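Local coordinates for protein LAO/AO transport system kinase (Escherichia coli, PDB 2P67) that belongs to the MeaB family of P-loop GTPases, built on a parallel beta sheet flanked by helices, and forms a two-subunit assembly here, at residues M28-S33 against A40-L45; Q161-V166 against G187-L192; I199-D204 against T210-A215. All blocks are in the same frame, centred on the assembly; numbering follows the deposited sequence.

Contacts 2 and 3 are neighbours in the P-loop fold, with centres about 19 Å apart. They touch directly: L192 CD2 packs on I199 CD1 at 3.9 Å, where helix 190-195 is followed by strand 198-201. Contact 1 lies on the opposite side of the chain's centre, in a helical hairpin near the N-terminus. Its centre is about 31 Å from that of contact 2 and about 43 Å from that of contact 3. Contacts 1 and 2 both meet the second subunit. Near the presumed P-loop, E163 of contact 2 comes close and K203 of contact 3 touches it. The sodium ion is bound elsewhere, at R272 and S276.

Contact 1 (M28-S33 against A40-L45); sequences MTLVES and ALSTQL
L30 and V31 of helix 21-32 pack on L41, S42 and L45 of helix 36-49, the two arms of a helical hairpin joined by a short turn. The axes of the two short segments come within 9.0 Å and their directions differ by 128°. The arms therefore run roughly against each other but splay widely. V31 and S42 face each other most closely along the backbones, with CA atoms 5.4 Å apart.

L30 has the largest share of the contact and takes part in three of its four close residue pairs. Its CG lies opposite the backbone N (chi1 179°), which extends the branched end toward the second helix. There CD2 meets CD2 of L41 at 3.9 Å, and the two side chains cross at about a right angle. A longer contact of 4.3 Å joins L30 CD2 to CD2 of L45. L41 and L45 stand one helical turn apart, so the end of L30 meets both.

S42 comes in beside the root of L30. Its OG approaches L30 O to 3.0 Å, but this is only a close approach: the hydrogen bond of the hydroxyl is to H38 O. The same OG lies 3.4 Å from V31 CA. With chi1 at -79° the hydroxyl lies beside its own backbone N, turned back along the helix. L30 O accepts the backbone N of S33 near the end of its helix.

Helix 9-17 adds L9 and I13 to the leucine cluster. R317 of the second subunit packs on V31 and S42.

The chemistry is mainly apolar. The one hydroxyl in the interface is satisfied within its own helix. The arms are held here by van der Waals contact of L30 and V31 with L41, S42 and L45, with no hydrogen bond between the two segments.

Contact 2 (Q161-V166 against G187-L192); sequences QSETEV and GIKKGL
K189 and E163 form a salt bridge in which one ammonium group serves both carboxylate oxygens. K189 NZ donates to E163 OE1 and to E163 OE2, each at 3.0 Å. It meets both on their syn sides, about 17° out of the carboxylate plane. The hold is thus symmetric and fixes how the carboxylate is turned. K189 NZ is also hydrogen-bonded to G160 O, so the lysine ties the loop before helix 162-167 to the glutamate in its first turn. The two side chains cross at about a right angle. E163 bends at its second torsion (chi2 90°), which turns the carboxylate out to the lysine.

Nearer the backbone, E163 CG lies against L192 CD1, 4.0 Å away. Beside it, T164 CG2 rests on G191 O at 3.5 Å. The hydroxyl of T164 is used within its own helix: OG1 donates to Q161 O at 3.0 Å. The same carbonyl accepts E165 N, so two donors hold the N-cap residue to the first turn.

F173 of strand 172-177 packs on E163, and Y219 of helix 209-225 on L192. K190 NZ reaches R227 O of the second subunit.

The arrangement joins the first turns of two short helices, 162-167 and 190-195, which come after strands 151-157 and 172-177 of the parallel sheet. In P-loop GTPases the region following the first of these strands is the switch II segment, and E163 probably belongs to it.

Contact 3 (I199-D204 against T210-A215); sequences IVINKD and TNVAIA
D204 and V212 bring the two backbones closest, with CA atoms 6.1 Å apart, where the chain leaves strand 198-201, turns through K203 in a left-handed conformation (phi 73°, psi 35°) and leads to helix 209-225. V212 is the centre of the contact. Its CG1 sits over the flat face of the D204 carboxylate, 3.7 Å from CG. The same methyl touches I201 CG2 at 3.9 Å. V212 CG2 points to the turn itself and lies 3.8 Å from K203 O. With V212 CG1 opposite its backbone N (chi1 169°), CG1 comes between I201 and the D204 carboxylate, and CG2 over the backbone of K203 and D204. One helical turn on, A215 CB meets I201 CD1 at 4.3 Å.

D204 OD2 bonds to T239 OG1, on the neighbouring strand, and K203 NZ to G66 O, in the presumed P-loop. N202 and K203 begin what is probably the N-K-x-D signature of P-loop GTPases.

The chemistry is therefore mixed. In this beta-alpha-beta unit V212 packs on I201 and also on a carboxylate and a carbonyl, with no hydrogen bond between the segments. T239 and G66 bind the polar ends of D204 and K203.

Contact 1 (M28-S33 against A40-L45)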
loop_
_atom_site.group_PDB
_atom_site.type_symbol
_atom_site.label_atom_id
_atom_site.label_comp_id
_atom_site.label_asym_id
_atom_site.label_seq_id
_atom_site.Cartn_x
_atom_site.Cartn_y
_atom_site.Cartn_z
ATOM N N MET A 28 19.156 -6.914 -26.716
ATOM C CA MET A 28 19.085 -7.141 -25.272
ATOM C C MET A 28 20.481 -7.060 -24.623
ATOM O O MET A 28 20.659 -6.382 -23.626
ATOM C CB MET A 28 18.415 -8.483 -24.970
ATOM C CG MET A 28 16.968 -8.574 -25.470
ATOM S SD MET A 28 16.156 -10.021 -24.784
ATOM C CE MET A 28 14.425 -9.636 -25.183
ATOM N N THR A 29 21.471 -7.729 -25.213
ATOM C CA THR A 29 22.851 -7.679 -24.696
ATOM C C THR A 29 23.377 -6.251 -24.628
ATOM O O THR A 29 23.975 -5.846 -23.615
ATOM C CB THR A 29 23.792 -8.605 -25.501
ATOM O OG1 THR A 29 23.417 -9.962 -25.249
ATOM C CG2 THR A 29 25.269 -8.425 -25.082
ATOM N N LEU A 30 23.085 -5.473 -25.666
ATOM C CA LEU A 30 23.454 -4.059 -25.712
ATOM C C LEU A 30 22.836 -3.265 -24.574
ATOM O O LEU A 30 23.511 -2.466 -23.929
ATOM C CB LEU A 30 23.052 -3.453 -27.067
ATOM C CG LEU A 30 23.344 -1.967 -27.291
ATOM C CD1 LEU A 30 24.844 -1.720 -27.414
ATOM C CD2 LEU A 30 22.610 -1.477 -28.533
ATOM N N VAL A 31 21.536 -3.471 -24.354
ATOM C CA VAL A 31 20.794 -2.841 -23.253
ATOM C C VAL A 31 21.338 -3.260 -21.871
ATOM O O VAL A 31 21.249 -2.499 -20.901
ATOM C CB VAL A 31 19.261 -3.129 -23.403
ATOM C CG1 VAL A 31 18.471 -2.710 -22.162
ATOM C CG2 VAL A 31 18.737 -2.439 -24.647
ATOM N N GLU A 32 21.923 -4.447 -21.789
ATOM C CA GLU A 32 22.516 -4.940 -20.540
ATOM C C GLU A 32 23.990 -4.557 -20.302
ATOM O O GLU A 32 24.549 -4.821 -19.223
ATOM C CB GLU A 32 22.369 -6.452 -20.473
ATOM C CG GLU A 32 20.938 -6.926 -20.366
ATOM C CD GLU A 32 20.863 -8.428 -20.258
ATOM O OE1 GLU A 32 21.604 -9.102 -21.014
ATOM O OE2 GLU A 32 20.077 -8.930 -19.410
ATOM N N SER A 33 24.630 -3.968 -21.308
ATOM C CA SER A 33 26.021 -3.545 -21.177
ATOM C C SER A 33 26.156 -2.282 -20.334
ATOM O O SER A 33 25.357 -1.363 -20.448
ATOM C CB SER A 33 26.637 -3.305 -22.548
ATOM O OG SER A 33 27.993 -2.904 -22.423
ATOM N N ALA A 40 24.691 4.855 -24.151
ATOM C CA ALA A 40 24.149 5.917 -25.037
ATOM C C ALA A 40 23.455 5.406 -26.327
ATOM O O ALA A 40 22.420 5.938 -26.768
ATOM C CB ALA A 40 25.236 6.929 -25.386
ATOM N N LEU A 41 24.036 4.391 -26.951
ATOM C CA LEU A 41 23.394 3.781 -28.110
ATOM C C LEU A 41 22.087 3.074 -27.704
ATOM O O LEU A 41 21.103 3.079 -28.457
ATOM C CB LEU A 41 24.342 2.804 -28.791
ATOM C CG LEU A 41 23.840 2.162 -30.079
ATOM C CD1 LEU A 41 23.609 3.209 -31.185
ATOM C CD2 LEU A 41 24.816 1.072 -30.509
ATOM N N SER A 42 22.094 2.474 -26.514
ATOM C CA SER A 42 20.903 1.805 -25.951
ATOM C C SER A 42 19.763 2.794 -25.761
ATOM O O SER A 42 18.611 2.499 -26.066
ATOM C CB SER A 42 21.248 1.200 -24.592
ATOM O OG SER A 42 21.935 -0.012 -24.778
ATOM N N THR A 43 20.111 3.962 -25.235
ATOM C CA THR A 43 19.171 5.070 -25.109
ATOM C C THR A 43 18.556 5.485 -26.471
ATOM O O THR A 43 17.345 5.673 -26.581
ATOM C CB THR A 43 19.856 6.246 -24.375
ATOM O OG1 THR A 43 20.231 5.805 -23.051
ATOM C CG2 THR A 43 18.918 7.428 -24.273
ATOM N N GLN A 44 19.386 5.588 -27.505
ATOM C CA GLN A 44 18.918 5.900 -28.863
ATOM C C GLN A 44 17.967 4.810 -29.378
ATOM O O GLN A 44 16.929 5.104 -29.981
ATOM C CB GLN A 44 20.107 5.971 -29.832
ATOM C CG GLN A 44 21.030 7.172 -29.752
ATOM C CD GLN A 44 22.175 7.071 -30.786
ATOM O OE1 GLN A 44 21.936 7.001 -31.997
ATOM N NE2 GLN A 44 23.411 7.045 -30.304
ATOM N N LEU A 45 18.343 3.547 -29.165
ATOM C CA LEU A 45 17.536 2.410 -29.620
ATOM C C LEU A 45 16.159 2.425 -28.947
ATOM O O LEU A 45 15.126 2.258 -29.606
ATOM C CB LEU A 45 18.252 1.083 -29.282
ATOM C CG LEU A 45 17.467 -0.225 -29.422
ATOM C CD1 LEU A 45 16.958 -0.365 -30.843
ATOM C CD2 LEU A 45 18.328 -1.438 -29.033
#

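Contact 2 (Q161-V166 against G187-L192)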
loop_
_atom_site.group_PDB
_atom_site.type_symbol
_atom_site.label_atom_id
_atom_site.label_comp_id
_atom_site.label_asym_id
_atom_site.label_seq_id
_atom_site.Cartn_x
_atom_site.Cartn_y
_atom_site.Cartn_z
ATOM N N GLN A 161 7.258 -9.207 -1.893
ATOM C CA GLN A 161 6.356 -8.280 -2.573
ATOM C C GLN A 161 6.455 -8.416 -4.098
ATOM O O GLN A 161 6.019 -7.534 -4.842
ATOM C CB GLN A 161 6.688 -6.843 -2.139
ATOM C CG GLN A 161 8.168 -6.448 -2.342
ATOM C CD GLN A 161 9.136 -7.208 -1.408
ATOM O OE1 GLN A 161 9.851 -8.128 -1.837
ATOM N NE2 GLN A 161 9.145 -6.828 -0.126
ATOM N N SER A 162 7.015 -9.531 -4.559
ATOM C CA SER A 162 7.291 -9.714 -5.981
ATOM C C SER A 162 6.002 -9.715 -6.825
ATOM O O SER A 162 6.009 -9.273 -7.983
ATOM C CB SER A 162 8.123 -10.973 -6.223
ATOM O OG SER A 162 7.369 -12.130 -5.892
ATOM N N GLU A 163 4.899 -10.182 -6.237
ATOM C CA GLU A 163 3.605 -10.154 -6.931
ATOM C C GLU A 163 3.225 -8.720 -7.293
ATOM O O GLU A 163 2.860 -8.449 -8.439
ATOM C CB GLU A 163 2.477 -10.807 -6.104
ATOM C CG GLU A 163 2.701 -12.272 -5.763
ATOM C CD GLU A 163 3.433 -12.445 -4.448
ATOM O OE1 GLU A 163 3.830 -11.421 -3.849
ATOM O OE2 GLU A 163 3.595 -13.605 -4.014
ATOM N N THR A 164 3.325 -7.800 -6.334
ATOM C CA THR A 164 2.912 -6.424 -6.611
ATOM C C THR A 164 3.854 -5.725 -7.605
ATOM O O THR A 164 3.391 -4.960 -8.452
ATOM C CB THR A 164 2.667 -5.601 -5.329
ATOM O OG1 THR A 164 3.893 -5.458 -4.606
ATOM C CG2 THR A 164 1.616 -6.301 -4.428
ATOM N N GLU A 165 5.151 -6.041 -7.525
ATOM C CA GLU A 165 6.170 -5.508 -8.455
ATOM C C GLU A 165 5.927 -5.950 -9.912
ATOM O O GLU A 165 5.929 -5.127 -10.825
ATOM C CB GLU A 165 7.581 -5.914 -7.999
ATOM C CG GLU A 165 7.971 -5.313 -6.644
ATOM C CD GLU A 165 9.178 -5.993 -6.005
ATOM O OE1 GLU A 165 9.499 -7.149 -6.374
ATOM O OE2 GLU A 165 9.804 -5.368 -5.118
ATOM N N VAL A 166 5.690 -7.246 -10.114
ATOM C CA VAL A 166 5.364 -7.780 -11.449
ATOM C C VAL A 166 4.017 -7.208 -11.919
ATOM O O VAL A 166 3.832 -6.851 -13.096
ATOM C CB VAL A 166 5.298 -9.330 -11.422
ATOM C CG1 VAL A 166 4.732 -9.886 -12.729
ATOM C CG2 VAL A 166 6.679 -9.928 -11.153
ATOM N N GLY A 187 -2.152 -17.471 6.663
ATOM C CA GLY A 187 -3.228 -17.233 5.711
ATOM C C GLY A 187 -2.758 -16.604 4.411
ATOM O O GLY A 187 -1.556 -16.383 4.197
ATOM N N ILE A 188 -3.725 -16.272 3.562
ATOM C CA ILE A 188 -3.459 -15.706 2.247
ATOM C C ILE A 188 -2.804 -14.323 2.366
ATOM O O ILE A 188 -3.289 -13.458 3.114
ATOM C CB ILE A 188 -4.775 -15.561 1.471
ATOM C CG1 ILE A 188 -5.451 -16.935 1.318
ATOM C CG2 ILE A 188 -4.540 -14.883 0.107
ATOM C CD1 ILE A 188 -6.742 -16.920 0.467
ATOM N N LYS A 189 -1.739 -14.110 1.591
ATOM C CA LYS A 189 -1.051 -12.821 1.561
ATOM C C LYS A 189 -1.963 -11.686 1.044
ATOM O O LYS A 189 -2.528 -11.767 -0.062
ATOM C CB LYS A 189 0.216 -12.928 0.692
ATOM C CG LYS A 189 1.318 -13.781 1.248
ATOM C CD LYS A 189 2.501 -13.934 0.257
ATOM C CE LYS A 189 3.004 -12.589 -0.256
ATOM N NZ LYS A 189 4.209 -12.793 -1.159
ATOM N N LYS A 190 -2.100 -10.614 1.824
ATOM C CA LYS A 190 -2.941 -9.482 1.390
ATOM C C LYS A 190 -2.440 -8.791 0.109
ATOM O O LYS A 190 -3.243 -8.393 -0.745
ATOM C CB LYS A 190 -3.165 -8.472 2.526
ATOM C CG LYS A 190 -3.965 -9.045 3.698
ATOM C CD LYS A 190 -4.135 -7.989 4.773
ATOM C CE LYS A 190 -4.739 -8.581 6.045
ATOM N NZ LYS A 190 -3.754 -8.625 7.133
ATOM N N GLY A 191 -1.122 -8.704 -0.051
ATOM C CA GLY A 191 -0.524 -8.104 -1.244
ATOM C C GLY A 191 -0.914 -8.866 -2.493
ATOM O O GLY A 191 -1.129 -8.272 -3.540
ATOM N N LEU A 192 -1.039 -10.185 -2.367
ATOM C CA LEU A 192 -1.508 -11.012 -3.477
ATOM C C LEU A 192 -2.972 -10.695 -3.842
ATOM O O LEU A 192 -3.302 -10.507 -5.022
ATOM C CB LEU A 192 -1.357 -12.483 -3.118
ATOM C CG LEU A 192 -1.945 -13.432 -4.170
ATOM C CD1 LEU A 192 -1.224 -13.190 -5.527
ATOM C CD2 LEU A 192 -1.787 -14.864 -3.652
#

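Contact 3 (I199-D204 against T210-A215)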
loop_
_atom_site.group_PDB
_atom_site.type_symbol
_atom_site.label_atom_id
_atom_site.label_comp_id
_atom_site.label_asym_id
_atom_site.label_seq_id
_atom_site.Cartn_x
_atom_site.Cartn_y
_atom_site.Cartn_z
ATOM N N ILE A 199 -5.741 -16.810 -10.094
ATOM C CA ILE A 199 -4.951 -17.680 -9.243
ATOM C C ILE A 199 -5.064 -19.081 -9.832
ATOM O O ILE A 199 -6.162 -19.501 -10.236
ATOM C CB ILE A 199 -5.465 -17.741 -7.773
ATOM C CG1 ILE A 199 -5.458 -16.342 -7.139
ATOM C CG2 ILE A 199 -4.625 -18.735 -6.941
ATOM C CD1 ILE A 199 -4.135 -15.855 -6.651
ATOM N N VAL A 200 -3.938 -19.780 -9.905
ATOM C CA VAL A 200 -3.913 -21.121 -10.480
ATOM C C VAL A 200 -3.284 -22.088 -9.467
ATOM O O VAL A 200 -2.221 -21.808 -8.913
ATOM C CB VAL A 200 -3.133 -21.170 -11.819
ATOM C CG1 VAL A 200 -2.953 -22.630 -12.264
ATOM C CG2 VAL A 200 -3.845 -20.343 -12.937
ATOM N N ILE A 201 -3.952 -23.217 -9.219
ATOM C CA ILE A 201 -3.406 -24.245 -8.335
ATOM C C ILE A 201 -2.921 -25.368 -9.243
ATOM O O ILE A 201 -3.729 -26.057 -9.874
ATOM C CB ILE A 201 -4.459 -24.791 -7.306
ATOM C CG1 ILE A 201 -5.297 -23.661 -6.653
ATOM C CG2 ILE A 201 -3.786 -25.717 -6.265
ATOM C CD1 ILE A 201 -4.532 -22.696 -5.694
ATOM N N ASN A 202 -1.604 -25.516 -9.359
ATOM C CA ASN A 202 -1.024 -26.538 -10.253
ATOM C C ASN A 202 -0.941 -27.880 -9.505
ATOM O O ASN A 202 -1.129 -27.931 -8.286
ATOM C CB ASN A 202 0.357 -26.076 -10.763
ATOM C CG ASN A 202 0.854 -26.833 -12.017
ATOM O OD1 ASN A 202 0.110 -27.553 -12.711
ATOM N ND2 ASN A 202 2.147 -26.646 -12.315
ATOM N N LYS A 203 -0.705 -28.955 -10.249
ATOM C CA LYS A 203 -0.505 -30.313 -9.695
ATOM C C LYS A 203 -1.808 -30.906 -9.189
ATOM O O LYS A 203 -1.829 -31.654 -8.198
ATOM C CB LYS A 203 0.594 -30.354 -8.623
ATOM C CG LYS A 203 1.950 -29.843 -9.119
ATOM C CD LYS A 203 3.020 -29.871 -8.040
ATOM C CE LYS A 203 4.325 -29.310 -8.597
ATOM N NZ LYS A 203 5.326 -29.043 -7.526
ATOM N N ASP A 204 -2.891 -30.571 -9.884
ATOM C CA ASP A 204 -4.172 -31.245 -9.718
ATOM C C ASP A 204 -4.094 -32.578 -10.457
ATOM O O ASP A 204 -4.688 -32.757 -11.524
ATOM C CB ASP A 204 -5.341 -30.398 -10.256
ATOM C CG ASP A 204 -6.703 -30.918 -9.785
ATOM O OD1 ASP A 204 -6.713 -31.874 -8.981
ATOM O OD2 ASP A 204 -7.754 -30.380 -10.212
ATOM N N THR A 210 -8.376 -33.617 -3.514
ATOM C CA THR A 210 -9.077 -32.968 -2.409
ATOM C C THR A 210 -8.266 -31.792 -1.842
ATOM O O THR A 210 -8.816 -30.714 -1.607
ATOM C CB THR A 210 -9.465 -33.989 -1.309
ATOM O OG1 THR A 210 -10.452 -34.888 -1.845
ATOM C CG2 THR A 210 -10.072 -33.297 -0.083
ATOM N N ASN A 211 -6.961 -32.002 -1.649
ATOM C CA ASN A 211 -6.082 -30.916 -1.173
ATOM C C ASN A 211 -6.100 -29.716 -2.125
ATOM O O ASN A 211 -6.180 -28.572 -1.675
ATOM C CB ASN A 211 -4.654 -31.431 -0.922
ATOM C CG ASN A 211 -4.575 -32.345 0.304
ATOM O OD1 ASN A 211 -5.318 -32.167 1.274
ATOM N ND2 ASN A 211 -3.685 -33.336 0.256
ATOM N N VAL A 212 -6.068 -29.996 -3.425
ATOM C CA VAL A 212 -6.162 -28.960 -4.476
ATOM C C VAL A 212 -7.535 -28.256 -4.442
ATOM O O VAL A 212 -7.612 -27.020 -4.512
ATOM C CB VAL A 212 -5.898 -29.558 -5.877
ATOM C CG1 VAL A 212 -6.255 -28.583 -6.983
ATOM C CG2 VAL A 212 -4.440 -30.045 -6.011
ATOM N N ALA A 213 -8.606 -29.034 -4.312
ATOM C CA ALA A 213 -9.964 -28.446 -4.251
ATOM C C ALA A 213 -10.141 -27.515 -3.049
ATOM O O ALA A 213 -10.821 -26.480 -3.152
ATOM C CB ALA A 213 -11.027 -29.534 -4.226
ATOM N N ILE A 214 -9.546 -27.882 -1.916
ATOM C CA ILE A 214 -9.644 -27.076 -0.703
ATOM C C ILE A 214 -8.862 -25.761 -0.875
ATOM O O ILE A 214 -9.351 -24.682 -0.522
ATOM C CB ILE A 214 -9.187 -27.881 0.561
ATOM C CG1 ILE A 214 -10.227 -28.985 0.869
ATOM C CG2 ILE A 214 -9.004 -26.949 1.800
ATOM C CD1 ILE A 214 -9.714 -30.050 1.858
ATOM N N ALA A 215 -7.657 -25.855 -1.438
ATOM C CA ALA A 215 -6.870 -24.650 -1.694
ATOM C C ALA A 215 -7.596 -23.721 -2.694
ATOM O O ALA A 215 -7.720 -22.513 -2.487
ATOM C CB ALA A 215 -5.467 -25.033 -2.213
#